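Local coordinates for SxtG (Microseira wollei, PDB 6U1R), which acts as an amidinotransferase in the saxitoxin biosynthetic pathway, probably passing the amidino group through a covalent amidino-cysteine intermediate, at residues A[38-43]-A[98-103]; A[324-329]-A[350-355]. All blocks are in the same frame, centred on the assembly; numbering follows the deposited sequence.

Contact 1 of 2, residues A[38-43]-A[98-103]; sequences EEVIVG and HILEAE
Leu100 carries its CG anti to its own carbonyl carbon (chi1 -70°), and chi2 of 172° extends CD1 away from the helix. This branch reaches the strand, where Val40 offers CG1 from the position between its backbone N and carbonyl carbon (chi1 69°). The setting is a beta-alpha-beta crossover. Helix 83-102 comes between strand 37-42 and its parallel neighbour 106-109 in the chain and packs on the sheet they form, within the alpha/beta propeller fold of the amidinotransferase family. One methyl does all the touching on the helix side. Leu100 CD1 lies 3.9 Å from Val42 CG2 and 4.1 Å from Val40 CG1. The side chains of Val40 and Leu100 meet at about a right angle, while Val42 is turned obliquely to the leucine. Val40 and Val42 are two residues apart on the strand, so both turn to the helix, with Ile41 on the other side.

The contact is wholly apolar and buried, with no hydrogen bond between the segments. Val107 of strand 106-109 touches all three of these side chains, and Thr370 of strand 370-375 touches both valines. The side chain of Val42 is about 10 Å from that of Cys368, the predicted site of the amidino-cysteine intermediate.

At the start of the segment, Glu38 and Glu39 both face Arg374 in a classic beta bulge. Their carboxylates both form salt bridges with Arg374; Glu38 also pairs with Arg376, and Glu39 with Arg108. The helix ends at Ala102. Glu103 is the first residue to leave helical geometry, yet Glu103 N still bonds to Ile99 O at 2.9 Å.

Contact 2 of 2, residues A[324-329]-A[350-355]; sequences LMLDEE and KPIVCS
Lys350 starts the second segment and meets Glu329 through a backbone hydrogen bond. The site is the edge of another beta-alpha-beta unit of the propeller fold. Strand 350-354 runs parallel to 330-334, with helix 338-346 between them in the chain, and 324-325 pairs antiparallel on the far side of 330-334. Lys350 N donates to Glu329 O at 2.8 Å with a nearly straight N-H...O angle of 173°. The two side chains lie alongside and point the same way. The close placement of the Glu329 carboxylate against the lysine chain is doubtful in the model.

Pro351 turns away, toward helix 338-346. Ile352 turns back and crosses Leu326 at about a right angle. Its CD1 meets Leu326 CD1 at 3.9 Å. The CG1 of Ile352 is anti to its carbonyl carbon (chi1 -58°), which carries CD1 to the leucine. Further on, Cys354 packs on Ile99 of helix 83-102.

The link between strands 324-325 and 330-334 contains an Asx turn: Asp327 OD1 accepts from Glu329 N at 2.8 Å.

In the fold
From the N terminus, strand 37-42 comes first. The chain then runs through mostly helical segments to helix 83-102, and contact 1 closes this loop before strand 106-109 begins. Much later, contact 2 closes a shorter loop that holds strand 330-334 and helix 338-346. The two loops follow in series; they neither nest nor cross. In space their centres are 12 Å apart and they touch. Helix 83-102 joins them: Leu100 faces strand 37-42, while Ile99 packs on Ile352, with its CG2 3.7 Å from Ile352 CG2. Glu103 adds packing on Leu326 and a salt bridge to Arg330. The helix thus sits between two separate three-stranded sheets.

Contact 1 of 2, residues A[38-43]-A[98-103]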
loop_
_atom_site.group_PDB
_atom_site.type_symbol
_atom_site.label_atom_id
_atom_site.label_comp_id
_atom_site.label_asym_id
_atom_site.label_seq_id
_atom_site.Cartn_x
_atom_site.Cartn_y
_atom_site.Cartn_z
ATOM N N GLU A 38 5.114 25.328 7.402
ATOM C CA GLU A 38 4.465 25.408 8.714
ATOM C C GLU A 38 4.763 24.211 9.601
ATOM O O GLU A 38 4.920 24.367 10.813
ATOM C CB GLU A 38 2.942 25.547 8.553
ATOM C CG GLU A 38 2.518 26.904 7.967
ATOM C CD GLU A 38 1.014 27.156 7.978
ATOM O OE1 GLU A 38 0.223 26.236 8.277
ATOM O OE2 GLU A 38 0.622 28.311 7.696
ATOM N N GLU A 39 4.847 23.014 9.026
ATOM C CA GLU A 39 5.077 21.821 9.826
ATOM C C GLU A 39 5.872 20.834 8.987
ATOM O O GLU A 39 5.595 20.660 7.794
ATOM C CB GLU A 39 3.760 21.197 10.313
ATOM C CG GLU A 39 3.974 19.925 11.149
ATOM C CD GLU A 39 2.762 19.525 12.000
ATOM O OE1 GLU A 39 1.931 20.406 12.320
ATOM O OE2 GLU A 39 2.652 18.332 12.361
ATOM N N VAL A 40 6.868 20.212 9.622
ATOM C CA VAL A 40 7.781 19.290 8.956
ATOM C C VAL A 40 8.068 18.107 9.880
ATOM O O VAL A 40 8.209 18.278 11.098
ATOM C CB VAL A 40 9.081 20.041 8.551
ATOM C CG1 VAL A 40 9.911 20.441 9.796
ATOM C CG2 VAL A 40 9.904 19.235 7.565
ATOM N N ILE A 41 8.105 16.891 9.315
ATOM C CA ILE A 41 8.655 15.726 10.013
ATOM C C ILE A 41 10.155 15.721 9.766
ATOM O O ILE A 41 10.596 15.881 8.623
ATOM C CB ILE A 41 8.016 14.412 9.519
ATOM C CG1 ILE A 41 6.487 14.464 9.689
ATOM C CG2 ILE A 41 8.643 13.216 10.242
ATOM C CD1 ILE A 41 5.706 13.225 9.159
ATOM N N VAL A 42 10.943 15.549 10.821
ATOM C CA VAL A 42 12.396 15.455 10.691
ATOM C C VAL A 42 12.814 14.045 11.083
ATOM O O VAL A 42 12.238 13.451 12.000
ATOM C CB VAL A 42 13.118 16.532 11.526
ATOM C CG1 VAL A 42 14.609 16.427 11.393
ATOM C CG2 VAL A 42 12.704 17.924 11.044
ATOM N N GLY A 43 13.795 13.504 10.374
ATOM C CA GLY A 43 14.248 12.152 10.607
ATOM C C GLY A 43 15.014 11.985 11.921
ATOM O O GLY A 43 15.243 12.921 12.694
ATOM N N HIS A 98 16.833 23.281 15.728
ATOM C CA HIS A 98 16.802 24.585 16.394
ATOM C C HIS A 98 16.616 25.717 15.377
ATOM O O HIS A 98 15.847 26.656 15.612
ATOM C CB HIS A 98 18.082 24.815 17.202
ATOM C CG HIS A 98 18.075 24.230 18.590
ATOM N ND1 HIS A 98 16.961 24.208 19.400
ATOM C CD2 HIS A 98 19.075 23.677 19.318
ATOM C CE1 HIS A 98 17.266 23.646 20.559
ATOM N NE2 HIS A 98 18.543 23.315 20.534
ATOM N N ILE A 99 17.310 25.642 14.240
ATOM C CA ILE A 99 17.122 26.633 13.176
ATOM C C ILE A 99 15.680 26.629 12.678
ATOM O O ILE A 99 15.047 27.686 12.540
ATOM C CB ILE A 99 18.114 26.380 12.027
ATOM C CG1 ILE A 99 19.552 26.618 12.525
ATOM C CG2 ILE A 99 17.777 27.280 10.836
ATOM C CD1 ILE A 99 20.656 26.331 11.501
ATOM N N LEU A 100 15.153 25.449 12.346
ATOM C CA LEU A 100 13.776 25.362 11.865
ATOM C C LEU A 100 12.797 26.004 12.842
ATOM O O LEU A 100 11.897 26.756 12.442
ATOM C CB LEU A 100 13.393 23.900 11.627
ATOM C CG LEU A 100 14.067 23.190 10.445
ATOM C CD1 LEU A 100 13.713 21.697 10.476
ATOM C CD2 LEU A 100 13.649 23.794 9.126
ATOM N N GLU A 101 12.941 25.693 14.129
ATOM C CA GLU A 101 12.033 26.238 15.131
ATOM C C GLU A 101 12.202 27.747 15.280
ATOM O O GLU A 101 11.211 28.477 15.431
ATOM C CB GLU A 101 12.254 25.515 16.458
ATOM C CG GLU A 101 11.860 24.022 16.380
ATOM C CD GLU A 101 12.230 23.207 17.624
ATOM O OE1 GLU A 101 13.214 23.545 18.325
ATOM O OE2 GLU A 101 11.544 22.194 17.875
ATOM N N ALA A 102 13.440 28.233 15.270
ATOM C CA ALA A 102 13.656 29.674 15.358
ATOM C C ALA A 102 13.052 30.393 14.167
ATOM O O ALA A 102 12.599 31.541 14.286
ATOM C CB ALA A 102 15.146 29.964 15.460
ATOM N N GLU A 103 13.032 29.736 13.011
ATOM C CA GLU A 103 12.417 30.306 11.821
ATOM C C GLU A 103 10.896 30.096 11.770
ATOM O O GLU A 103 10.289 30.378 10.730
ATOM C CB GLU A 103 13.089 29.719 10.575
ATOM C CG GLU A 103 14.558 30.079 10.444
ATOM C CD GLU A 103 14.787 31.568 10.245
ATOM O OE1 GLU A 103 13.912 32.236 9.651
ATOM O OE2 GLU A 103 15.842 32.068 10.699
#

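Contact 2 of 2, residues A[324-329]-A[350-355]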
loop_
_atom_site.group_PDB
_atom_site.type_symbol
_atom_site.label_atom_id
_atom_site.label_comp_id
_atom_site.label_asym_id
_atom_site.label_seq_id
_atom_site.Cartn_x
_atom_site.Cartn_y
_atom_site.Cartn_z
ATOM N N LEU A 324 16.763 22.907 1.561
ATOM C CA LEU A 324 15.376 22.924 2.035
ATOM C C LEU A 324 14.907 24.373 2.053
ATOM O O LEU A 324 15.538 25.215 2.697
ATOM C CB LEU A 324 15.234 22.304 3.434
ATOM C CG LEU A 324 13.825 22.371 4.052
ATOM C CD1 LEU A 324 12.876 21.492 3.269
ATOM C CD2 LEU A 324 13.804 22.000 5.539
ATOM N N MET A 325 13.803 24.648 1.359
ATOM C CA MET A 325 13.199 25.976 1.318
ATOM C C MET A 325 12.207 26.129 2.467
ATOM O O MET A 325 11.307 25.300 2.622
ATOM C CB MET A 325 12.456 26.207 0.001
ATOM C CG MET A 325 13.276 26.030 -1.284
ATOM S SD MET A 325 14.711 27.064 -1.357
ATOM C CE MET A 325 13.975 28.701 -1.336
ATOM N N LEU A 326 12.338 27.220 3.223
ATOM C CA LEU A 326 11.349 27.582 4.231
ATOM C C LEU A 326 10.240 28.462 3.676
ATOM O O LEU A 326 9.153 28.526 4.271
ATOM C CB LEU A 326 12.038 28.299 5.395
ATOM C CG LEU A 326 13.271 27.603 5.972
ATOM C CD1 LEU A 326 13.797 28.341 7.196
ATOM C CD2 LEU A 326 12.982 26.133 6.290
ATOM N N ASP A 327 10.517 29.168 2.587
ATOM C CA ASP A 327 9.541 29.875 1.761
ATOM C C ASP A 327 10.258 30.126 0.439
ATOM O O ASP A 327 11.270 29.478 0.159
ATOM C CB ASP A 327 9.014 31.146 2.452
ATOM C CG ASP A 327 10.110 32.101 2.878
ATOM O OD1 ASP A 327 11.173 32.157 2.221
ATOM O OD2 ASP A 327 9.890 32.807 3.893
ATOM N N GLU A 328 9.756 31.064 -0.369
ATOM C CA GLU A 328 10.374 31.300 -1.670
ATOM C C GLU A 328 11.757 31.943 -1.582
ATOM O O GLU A 328 12.462 32.005 -2.601
ATOM C CB GLU A 328 9.456 32.175 -2.524
ATOM C CG GLU A 328 8.130 31.508 -2.811
ATOM C CD GLU A 328 7.238 32.295 -3.744
ATOM O OE1 GLU A 328 7.712 33.293 -4.334
ATOM O OE2 GLU A 328 6.060 31.899 -3.898
ATOM N N GLU A 329 12.169 32.402 -0.406
ATOM C CA GLU A 329 13.412 33.149 -0.239
ATOM C C GLU A 329 14.406 32.458 0.684
ATOM O O GLU A 329 15.589 32.353 0.345
ATOM C CB GLU A 329 13.068 34.558 0.284
ATOM C CG GLU A 329 14.262 35.416 0.626
ATOM C CD GLU A 329 13.866 36.806 1.148
ATOM O OE1 GLU A 329 12.701 36.982 1.566
ATOM O OE2 GLU A 329 14.724 37.719 1.147
ATOM N N LYS A 350 17.981 33.892 0.375
ATOM C CA LYS A 350 18.552 34.234 1.681
ATOM C C LYS A 350 19.015 32.945 2.352
ATOM O O LYS A 350 18.223 32.270 3.027
ATOM C CB LYS A 350 17.540 34.962 2.566
ATOM C CG LYS A 350 17.091 36.324 2.041
ATOM C CD LYS A 350 18.254 37.279 1.814
ATOM C CE LYS A 350 17.779 38.668 1.387
ATOM N NZ LYS A 350 18.913 39.643 1.377
ATOM N N PRO A 351 20.279 32.564 2.189
ATOM C CA PRO A 351 20.749 31.302 2.768
ATOM C C PRO A 351 20.815 31.369 4.286
ATOM O O PRO A 351 21.194 32.388 4.873
ATOM C CB PRO A 351 22.146 31.120 2.158
ATOM C CG PRO A 351 22.206 32.056 1.023
ATOM C CD PRO A 351 21.304 33.192 1.341
ATOM N N ILE A 352 20.405 30.274 4.917
ATOM C CA ILE A 352 20.580 30.062 6.344
ATOM C C ILE A 352 21.489 28.853 6.478
ATOM O O ILE A 352 21.132 27.752 6.040
ATOM C CB ILE A 352 19.235 29.849 7.056
ATOM C CG1 ILE A 352 18.326 31.060 6.816
ATOM C CG2 ILE A 352 19.465 29.614 8.540
ATOM C CD1 ILE A 352 16.864 30.811 7.065
ATOM N N VAL A 353 22.677 29.065 7.017
ATOM C CA VAL A 353 23.735 28.068 6.969
ATOM C C VAL A 353 23.623 27.145 8.172
ATOM O O VAL A 353 23.270 27.570 9.274
ATOM C CB VAL A 353 25.111 28.759 6.912
ATOM C CG1 VAL A 353 26.194 27.751 7.044
ATOM C CG2 VAL A 353 25.261 29.510 5.582
ATOM N N CYS A 354 23.948 25.865 7.958
ATOM C CA CYS A 354 23.901 24.855 9.013
ATOM C C CYS A 354 24.966 23.791 8.756
ATOM O O CYS A 354 25.085 23.313 7.625
ATOM C CB CYS A 354 22.499 24.216 9.063
ATOM S SG CYS A 354 22.250 23.032 10.441
ATOM N N SER A 355 25.716 23.393 9.793
ATOM C CA SER A 355 26.645 22.269 9.682
ATOM C C SER A 355 25.864 20.957 9.701
ATOM O O SER A 355 25.020 20.740 10.579
ATOM C CB SER A 355 27.668 22.270 10.822
ATOM O OG SER A 355 28.461 23.445 10.804
#